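Local structure of De novo designed switch protein caging a hemagglutinin binder (sCageHA267_1S) (Synthetic construct, 7CBC) at residues Lys73-Ala78 / Arg117-Phe122; Leu236-Glu241 / Arg249-Arg254; Glu294-Ala299 / Arg307-Tyr312. The protein probably works as a biosensor switch, a designed six-helix bundle that holds a hemagglutinin-binding domain in a caged state. One frame throughout, in Å; residues are numbered along the deposited sequence.

Contact 1: Lys73-Ala78 / Arg117-Phe122; sequences KEIDDA and RAAKAF
In the antiparallel pairing of helices 50-93 and 99-142 of the designed bundle, Ile75 packs on Ala119 and Lys120. The side chain of Ile75 does the reaching. CD1, at the end of the longer branch, comes down on the backbone of the facing helix, 3.6 Å from the carbonyl O of Ala119 and 3.8 Å from its C, while the methyl CB of Ala119 lies 4.2 Å from CD1. CD1 bears mainly on Ala119 and also comes near CG of Lys120, which the short branch, CG2, touches at 3.8 Å. Only the beginning of the lysine chain is used here: CG lies against the isoleucine, after which bends at chi3 and chi4 carry the ammonium group away from helix 50-93. Aliphatic carbon thus seals the margin of the apolar contact while the charge stays outside. No hydrogen bond joins the segments. On a different face of helix 50-93, Lys73 NZ forms a salt bridge with Asp77 OD1, 3.0 Å away, one turn on; it approaches the syn side of the carboxylate, 16° out of its plane. Ile75 also touches Leu22 of helix 3-46, and Ala118 and Phe122 pack on helix 195-239. This is side-by-side packing of antiparallel neighbours in a helical bundle, with apolar side chains inside and a lysine at the margin.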
# COMPACT_ATOMS: atom_id res chain seq x y z
N LYS A 73 11.38 6.70 -4.57
CA LYS A 73 12.01 6.07 -5.72
C LYS A 73 11.32 4.77 -6.10
O LYS A 73 11.16 4.47 -7.28
CB LYS A 73 13.49 5.82 -5.42
CG LYS A 73 14.30 5.17 -6.55
CD LYS A 73 14.47 6.13 -7.72
CE LYS A 73 15.61 5.70 -8.65
NZ LYS A 73 15.54 4.25 -9.03
N GLU A 74 10.90 3.97 -5.11
CA GLU A 74 10.16 2.74 -5.42
C GLU A 74 8.84 3.06 -6.11
O GLU A 74 8.40 2.32 -6.99
CB GLU A 74 9.90 1.93 -4.14
CG GLU A 74 11.15 1.41 -3.39
CD GLU A 74 11.62 0.05 -3.89
OE1 GLU A 74 11.76 -0.14 -5.12
OE2 GLU A 74 11.85 -0.85 -3.04
N ILE A 75 8.18 4.15 -5.71
CA ILE A 75 6.93 4.53 -6.36
C ILE A 75 7.19 4.92 -7.81
O ILE A 75 6.45 4.52 -8.72
CB ILE A 75 6.24 5.68 -5.60
CG1 ILE A 75 5.73 5.19 -4.24
CG2 ILE A 75 5.08 6.23 -6.39
CD1 ILE A 75 4.93 6.23 -3.50
N ASP A 76 8.22 5.73 -8.04
CA ASP A 76 8.56 6.17 -9.39
C ASP A 76 9.10 5.02 -10.21
O ASP A 76 8.89 4.97 -11.42
CB ASP A 76 9.59 7.30 -9.32
CG ASP A 76 10.15 7.67 -10.68
OD1 ASP A 76 9.44 8.36 -11.45
OD2 ASP A 76 11.31 7.27 -10.97
N ASP A 77 9.82 4.09 -9.57
CA ASP A 77 10.21 2.87 -10.27
C ASP A 77 9.00 2.05 -10.67
O ASP A 77 8.97 1.47 -11.76
CB ASP A 77 11.15 2.05 -9.38
CG ASP A 77 12.58 2.53 -9.44
OD1 ASP A 77 12.83 3.59 -10.06
OD2 ASP A 77 13.45 1.85 -8.86
N ALA A 78 7.98 2.00 -9.81
CA ALA A 78 6.74 1.30 -10.12
C ALA A 78 5.96 2.00 -11.22
O ALA A 78 5.30 1.33 -12.02
CB ALA A 78 5.89 1.16 -8.86
N ARG A 117 -1.08 7.32 -7.75
CA ARG A 117 -1.35 8.55 -7.02
C ARG A 117 -1.79 8.28 -5.58
O ARG A 117 -1.45 9.04 -4.67
CB ARG A 117 -2.40 9.38 -7.76
CG ARG A 117 -1.86 9.93 -9.07
CD ARG A 117 -2.95 10.36 -10.04
NE ARG A 117 -2.35 11.06 -11.18
CZ ARG A 117 -2.05 12.36 -11.16
NH1 ARG A 117 -2.29 13.07 -10.06
NH2 ARG A 117 -1.49 12.93 -12.22
N ALA A 118 -2.53 7.19 -5.36
CA ALA A 118 -2.92 6.82 -4.01
C ALA A 118 -1.72 6.34 -3.20
O ALA A 118 -1.60 6.66 -2.01
CB ALA A 118 -4.02 5.75 -4.06
N ALA A 119 -0.81 5.59 -3.83
CA ALA A 119 0.42 5.20 -3.14
C ALA A 119 1.25 6.41 -2.74
O ALA A 119 1.82 6.45 -1.64
CB ALA A 119 1.22 4.26 -4.04
N LYS A 120 1.33 7.43 -3.61
CA LYS A 120 2.01 8.68 -3.27
C LYS A 120 1.31 9.40 -2.14
O LYS A 120 1.96 9.91 -1.22
CB LYS A 120 2.10 9.59 -4.50
CG LYS A 120 3.32 9.38 -5.36
CD LYS A 120 3.52 10.46 -6.45
CE LYS A 120 2.72 10.21 -7.71
NZ LYS A 120 1.40 10.82 -7.71
N ALA A 121 -0.02 9.45 -2.18
CA ALA A 121 -0.76 10.05 -1.09
C ALA A 121 -0.46 9.35 0.23
O ALA A 121 -0.32 10.01 1.26
CB ALA A 121 -2.26 10.02 -1.39
N PHE A 122 -0.35 8.02 0.22
CA PHE A 122 -0.07 7.34 1.48
C PHE A 122 1.33 7.68 1.99
O PHE A 122 1.52 7.91 3.20
CB PHE A 122 -0.20 5.82 1.33
CG PHE A 122 0.37 5.06 2.49
CD1 PHE A 122 -0.36 4.89 3.65
CD2 PHE A 122 1.66 4.53 2.41
CE1 PHE A 122 0.19 4.20 4.74
CE2 PHE A 122 2.21 3.84 3.49
CZ PHE A 122 1.47 3.68 4.66

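Contact 2: Leu236-Glu241 / Arg249-Arg254; sequences LRLASE and RKAIAR
Leu238 touches Ala251 and Arg254 across the turn between helices 195-239 and 245-268, and no hydrogen bond or salt bridge joins the two segments. CD2 of Leu238 serves both partners: it stands 4.2 Å from CB of Ala251, an apolar touch, and 3.7 Å from NH2 of Arg254.

The second kind of contact involves a charged group, though no charge pairing. Arg254 extends with CG anti to its backbone N (chi1 174°), then bends at chi3, which brings the guanidinium back toward Leu238. The methyl meets this flat group at its edge, close to its plane, and the two side chains run at about a right angle to each other.

Polar contacts are made within segment 236-241, where the hydroxyl OG of Ser240 lies within reach of two carbonyls, 3.2 Å from O of Leu236 and 3.1 Å from O of Arg237. Nearby, Leu236 reaches Val41 of helix 3-46, and Ile252 and Arg249 rest on Tyr42 of that helix. Two antiparallel helices joined by a short connection form a helical hairpin, and this contact lies near its turn.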
# COMPACT_ATOMS: atom_id res chain seq x y z
N LEU A 236 4.27 8.87 23.70
CA LEU A 236 4.69 10.23 24.03
C LEU A 236 3.93 10.76 25.24
O LEU A 236 4.50 11.49 26.07
CB LEU A 236 4.49 11.15 22.84
CG LEU A 236 5.51 10.98 21.71
CD1 LEU A 236 5.36 12.09 20.70
CD2 LEU A 236 6.93 10.97 22.26
N ARG A 237 2.65 10.43 25.33
CA ARG A 237 1.89 10.78 26.52
C ARG A 237 2.54 10.20 27.77
O ARG A 237 2.74 10.91 28.75
CB ARG A 237 0.45 10.29 26.39
CG ARG A 237 -0.50 10.84 27.43
CD ARG A 237 -1.84 11.18 26.78
NE ARG A 237 -2.79 11.72 27.75
CZ ARG A 237 -2.74 12.97 28.21
NH1 ARG A 237 -1.81 13.80 27.78
NH2 ARG A 237 -3.63 13.38 29.11
N LEU A 238 2.93 8.93 27.72
CA LEU A 238 3.51 8.25 28.88
C LEU A 238 4.95 8.68 29.14
O LEU A 238 5.37 8.76 30.30
CB LEU A 238 3.44 6.74 28.69
CG LEU A 238 2.41 5.95 29.49
CD1 LEU A 238 1.01 6.54 29.28
CD2 LEU A 238 2.46 4.48 29.09
N ALA A 239 5.74 8.92 28.09
CA ALA A 239 7.16 9.22 28.27
C ALA A 239 7.41 10.62 28.81
O ALA A 239 8.54 10.91 29.19
CB ALA A 239 7.92 9.05 26.95
N SER A 240 6.39 11.47 28.84
CA SER A 240 6.48 12.70 29.62
C SER A 240 5.87 12.54 31.01
O SER A 240 6.02 13.44 31.83
CB SER A 240 5.80 13.85 28.88
OG SER A 240 4.47 13.52 28.54
N GLU A 241 5.18 11.43 31.28
CA GLU A 241 4.74 11.08 32.64
C GLU A 241 5.75 10.14 33.29
O GLU A 241 5.39 9.07 33.78
CB GLU A 241 3.36 10.41 32.63
CG GLU A 241 2.31 10.97 31.68
CD GLU A 241 1.86 12.38 31.98
OE1 GLU A 241 2.70 13.29 31.97
OE2 GLU A 241 0.64 12.55 32.17
N ARG A 249 11.38 3.07 29.98
CA ARG A 249 12.07 2.23 29.00
C ARG A 249 11.29 0.96 28.68
O ARG A 249 11.37 0.45 27.56
CB ARG A 249 13.47 1.88 29.49
CG ARG A 249 14.35 3.08 29.82
CD ARG A 249 15.39 2.72 30.88
NE ARG A 249 15.76 3.86 31.72
CZ ARG A 249 16.77 4.68 31.45
NH1 ARG A 249 17.50 4.50 30.36
NH2 ARG A 249 17.05 5.69 32.27
N LYS A 250 10.52 0.44 29.64
CA LYS A 250 9.75 -0.76 29.39
C LYS A 250 8.39 -0.48 28.74
O LYS A 250 7.85 -1.38 28.08
CB LYS A 250 9.55 -1.55 30.69
CG LYS A 250 10.17 -2.95 30.64
CD LYS A 250 9.80 -3.79 31.86
CE LYS A 250 10.25 -5.23 31.68
NZ LYS A 250 11.71 -5.35 31.38
N ALA A 251 7.84 0.72 28.90
CA ALA A 251 6.70 1.12 28.07
C ALA A 251 7.11 1.23 26.61
O ALA A 251 6.28 1.03 25.71
CB ALA A 251 6.12 2.44 28.56
N ILE A 252 8.38 1.56 26.35
CA ILE A 252 8.90 1.54 24.99
C ILE A 252 9.07 0.11 24.51
O ILE A 252 8.70 -0.23 23.38
CB ILE A 252 10.23 2.32 24.93
CG1 ILE A 252 9.99 3.80 25.20
CG2 ILE A 252 10.92 2.08 23.61
CD1 ILE A 252 11.24 4.56 25.55
N ALA A 253 9.64 -0.75 25.35
CA ALA A 253 9.76 -2.16 24.99
C ALA A 253 8.39 -2.75 24.63
O ALA A 253 8.26 -3.49 23.65
CB ALA A 253 10.41 -2.94 26.12
N ARG A 254 7.37 -2.41 25.42
CA ARG A 254 6.01 -2.85 25.13
C ARG A 254 5.51 -2.26 23.81
O ARG A 254 4.84 -2.94 23.03
CB ARG A 254 5.10 -2.44 26.30
CG ARG A 254 3.60 -2.67 26.13
CD ARG A 254 2.86 -2.51 27.48
NE ARG A 254 2.51 -1.13 27.83
CZ ARG A 254 3.09 -0.42 28.80
NH1 ARG A 254 4.07 -0.96 29.52
NH2 ARG A 254 2.70 0.83 29.06

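Contact 3: Glu294-Ala299 / Arg307-Tyr312; sequences ELLKNA and RDAVEY
Leu296 projects from helix 289-298 and overlaps Ala309 of helix 303-315, putting CD1 on the alanine CB at 3.7 Å. The same methyl also reaches the flank of Val310, where CG1 is 4.5 Å from CD1, a looser touch. CD1 makes both of the close touches, settling over two successive residues of the facing helix. Its placement follows from a first torsion of -55°, which sets CG anti to the carbonyl carbon and beside the backbone N. All three residues are buried, and the nearest CA atoms, those of Leu296 and Ala309, are 8.6 Å apart.

Polar groups lie off this apolar patch. Lys297 NZ donates to OD1 of its neighbour Asn298 at 3.0 Å, but arrives 39° out of the amide's carbonyl plane, with a C=O...N angle of 126°. This bond ties two side chains near the end of helix 289-298, where Ala299 is the first residue to leave helical geometry.

The disulfide between Cys275 and Cys301 links the start of helix 274-284 to the connection that follows Ala299. Helix 274-284 completes the small core: Leu296 touches its Ala278 and Ala309 its Ala279, while Asp308 pairs with its Arg276 in a salt bridge. On an adjoining face of helix 289-298, Leu295 and Ala299 lie against Thr13 of helix 3-46, so this compact all-helical unit docks on the long bundle.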
# COMPACT_ATOMS: atom_id res chain seq x y z
N GLU A 294 1.43 -20.50 -16.51
CA GLU A 294 2.17 -19.49 -17.25
C GLU A 294 1.70 -18.09 -16.87
O GLU A 294 2.50 -17.15 -16.81
CB GLU A 294 2.01 -19.71 -18.76
CG GLU A 294 2.99 -18.89 -19.62
CD GLU A 294 2.45 -18.59 -21.01
OE1 GLU A 294 1.68 -19.42 -21.56
OE2 GLU A 294 2.81 -17.53 -21.57
N LEU A 295 0.41 -17.94 -16.59
CA LEU A 295 -0.11 -16.64 -16.22
C LEU A 295 0.40 -16.23 -14.84
O LEU A 295 0.77 -15.07 -14.63
CB LEU A 295 -1.64 -16.67 -16.25
CG LEU A 295 -2.43 -15.46 -15.77
CD1 LEU A 295 -2.53 -14.38 -16.86
CD2 LEU A 295 -3.81 -15.91 -15.36
N LEU A 296 0.43 -17.17 -13.90
CA LEU A 296 0.89 -16.86 -12.54
C LEU A 296 2.39 -16.60 -12.51
O LEU A 296 2.85 -15.71 -11.79
CB LEU A 296 0.50 -18.00 -11.59
CG LEU A 296 -0.97 -18.42 -11.52
CD1 LEU A 296 -1.18 -19.61 -10.61
CD2 LEU A 296 -1.87 -17.29 -11.08
N LYS A 297 3.17 -17.38 -13.28
CA LYS A 297 4.61 -17.17 -13.32
C LYS A 297 4.94 -15.79 -13.85
O LYS A 297 5.77 -15.06 -13.28
CB LYS A 297 5.27 -18.27 -14.17
CG LYS A 297 6.72 -17.97 -14.59
CD LYS A 297 7.29 -19.06 -15.50
CE LYS A 297 6.54 -19.18 -16.84
NZ LYS A 297 6.82 -18.08 -17.82
N ASN A 298 4.28 -15.39 -14.95
CA ASN A 298 4.51 -14.07 -15.53
C ASN A 298 3.94 -12.96 -14.66
O ASN A 298 4.34 -11.80 -14.82
CB ASN A 298 3.88 -13.99 -16.92
CG ASN A 298 4.56 -14.92 -17.91
OD1 ASN A 298 5.74 -15.25 -17.76
ND2 ASN A 298 3.82 -15.33 -18.93
N ALA A 299 2.99 -13.28 -13.78
CA ALA A 299 2.49 -12.34 -12.79
C ALA A 299 3.30 -12.37 -11.50
O ALA A 299 2.77 -12.05 -10.42
CB ALA A 299 1.01 -12.62 -12.51
N ARG A 307 2.05 -23.37 -8.25
CA ARG A 307 1.68 -24.76 -7.99
C ARG A 307 0.59 -24.85 -6.93
O ARG A 307 -0.37 -25.61 -7.06
CB ARG A 307 2.92 -25.57 -7.60
CG ARG A 307 2.67 -26.83 -6.76
CD ARG A 307 2.87 -26.55 -5.26
NE ARG A 307 2.16 -27.50 -4.41
CZ ARG A 307 1.85 -27.26 -3.14
NH1 ARG A 307 2.18 -26.11 -2.57
NH2 ARG A 307 1.19 -28.18 -2.43
N ASP A 308 0.71 -24.04 -5.87
CA ASP A 308 -0.31 -24.05 -4.82
C ASP A 308 -1.65 -23.55 -5.34
O ASP A 308 -2.70 -24.03 -4.91
CB ASP A 308 0.12 -23.18 -3.64
CG ASP A 308 -1.02 -22.95 -2.67
OD1 ASP A 308 -1.30 -23.86 -1.87
OD2 ASP A 308 -1.67 -21.89 -2.75
N ALA A 309 -1.64 -22.57 -6.24
CA ALA A 309 -2.89 -21.99 -6.72
C ALA A 309 -3.63 -22.96 -7.64
O ALA A 309 -4.86 -23.06 -7.57
CB ALA A 309 -2.63 -20.66 -7.42
N VAL A 310 -2.91 -23.69 -8.49
CA VAL A 310 -3.56 -24.66 -9.37
C VAL A 310 -3.99 -25.89 -8.59
O VAL A 310 -5.11 -26.39 -8.75
CB VAL A 310 -2.66 -25.01 -10.57
CG1 VAL A 310 -2.50 -23.80 -11.46
CG2 VAL A 310 -1.30 -25.51 -10.12
N GLU A 311 -3.11 -26.41 -7.72
CA GLU A 311 -3.52 -27.46 -6.79
C GLU A 311 -4.72 -27.03 -5.96
O GLU A 311 -5.58 -27.86 -5.65
CB GLU A 311 -2.35 -27.85 -5.88
CG GLU A 311 -1.34 -28.79 -6.53
CD GLU A 311 -0.17 -29.16 -5.62
OE1 GLU A 311 0.84 -29.71 -6.12
OE2 GLU A 311 -0.25 -28.90 -4.40
N TYR A 312 -4.81 -25.74 -5.63
CA TYR A 312 -5.95 -25.23 -4.87
C TYR A 312 -7.24 -25.29 -5.69
O TYR A 312 -8.31 -25.59 -5.14
CB TYR A 312 -5.68 -23.80 -4.39
CG TYR A 312 -6.90 -23.09 -3.85
CD1 TYR A 312 -7.33 -23.31 -2.55
CD2 TYR A 312 -7.62 -22.20 -4.63
CE1 TYR A 312 -8.44 -22.66 -2.04
CE2 TYR A 312 -8.74 -21.54 -4.13
CZ TYR A 312 -9.15 -21.78 -2.83
OH TYR A 312 -10.25 -21.14 -2.32

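In the fold
Contact 1 lies in the body of the long bundle, its centre about 9 Å from the centre of the chain, whereas the centres of contacts 2 and 3 sit well out, at about 29 and 23 Å, on opposite sides of that point. Between centres, contacts 2 and 3 are about 47 Å apart; contact 1 is about 33 Å from contact 2 and about 27 Å from contact 3. None touches another, and they follow one another along the chain. Helix 3-46 unites them, since it packs against residues of all three. Contacts 1 and 2 join neighbouring helices of the bundle, the latter involving the shorter helix 245-268, and contact 3 holds together the short-helix unit, which is probably the caged hemagglutinin binder.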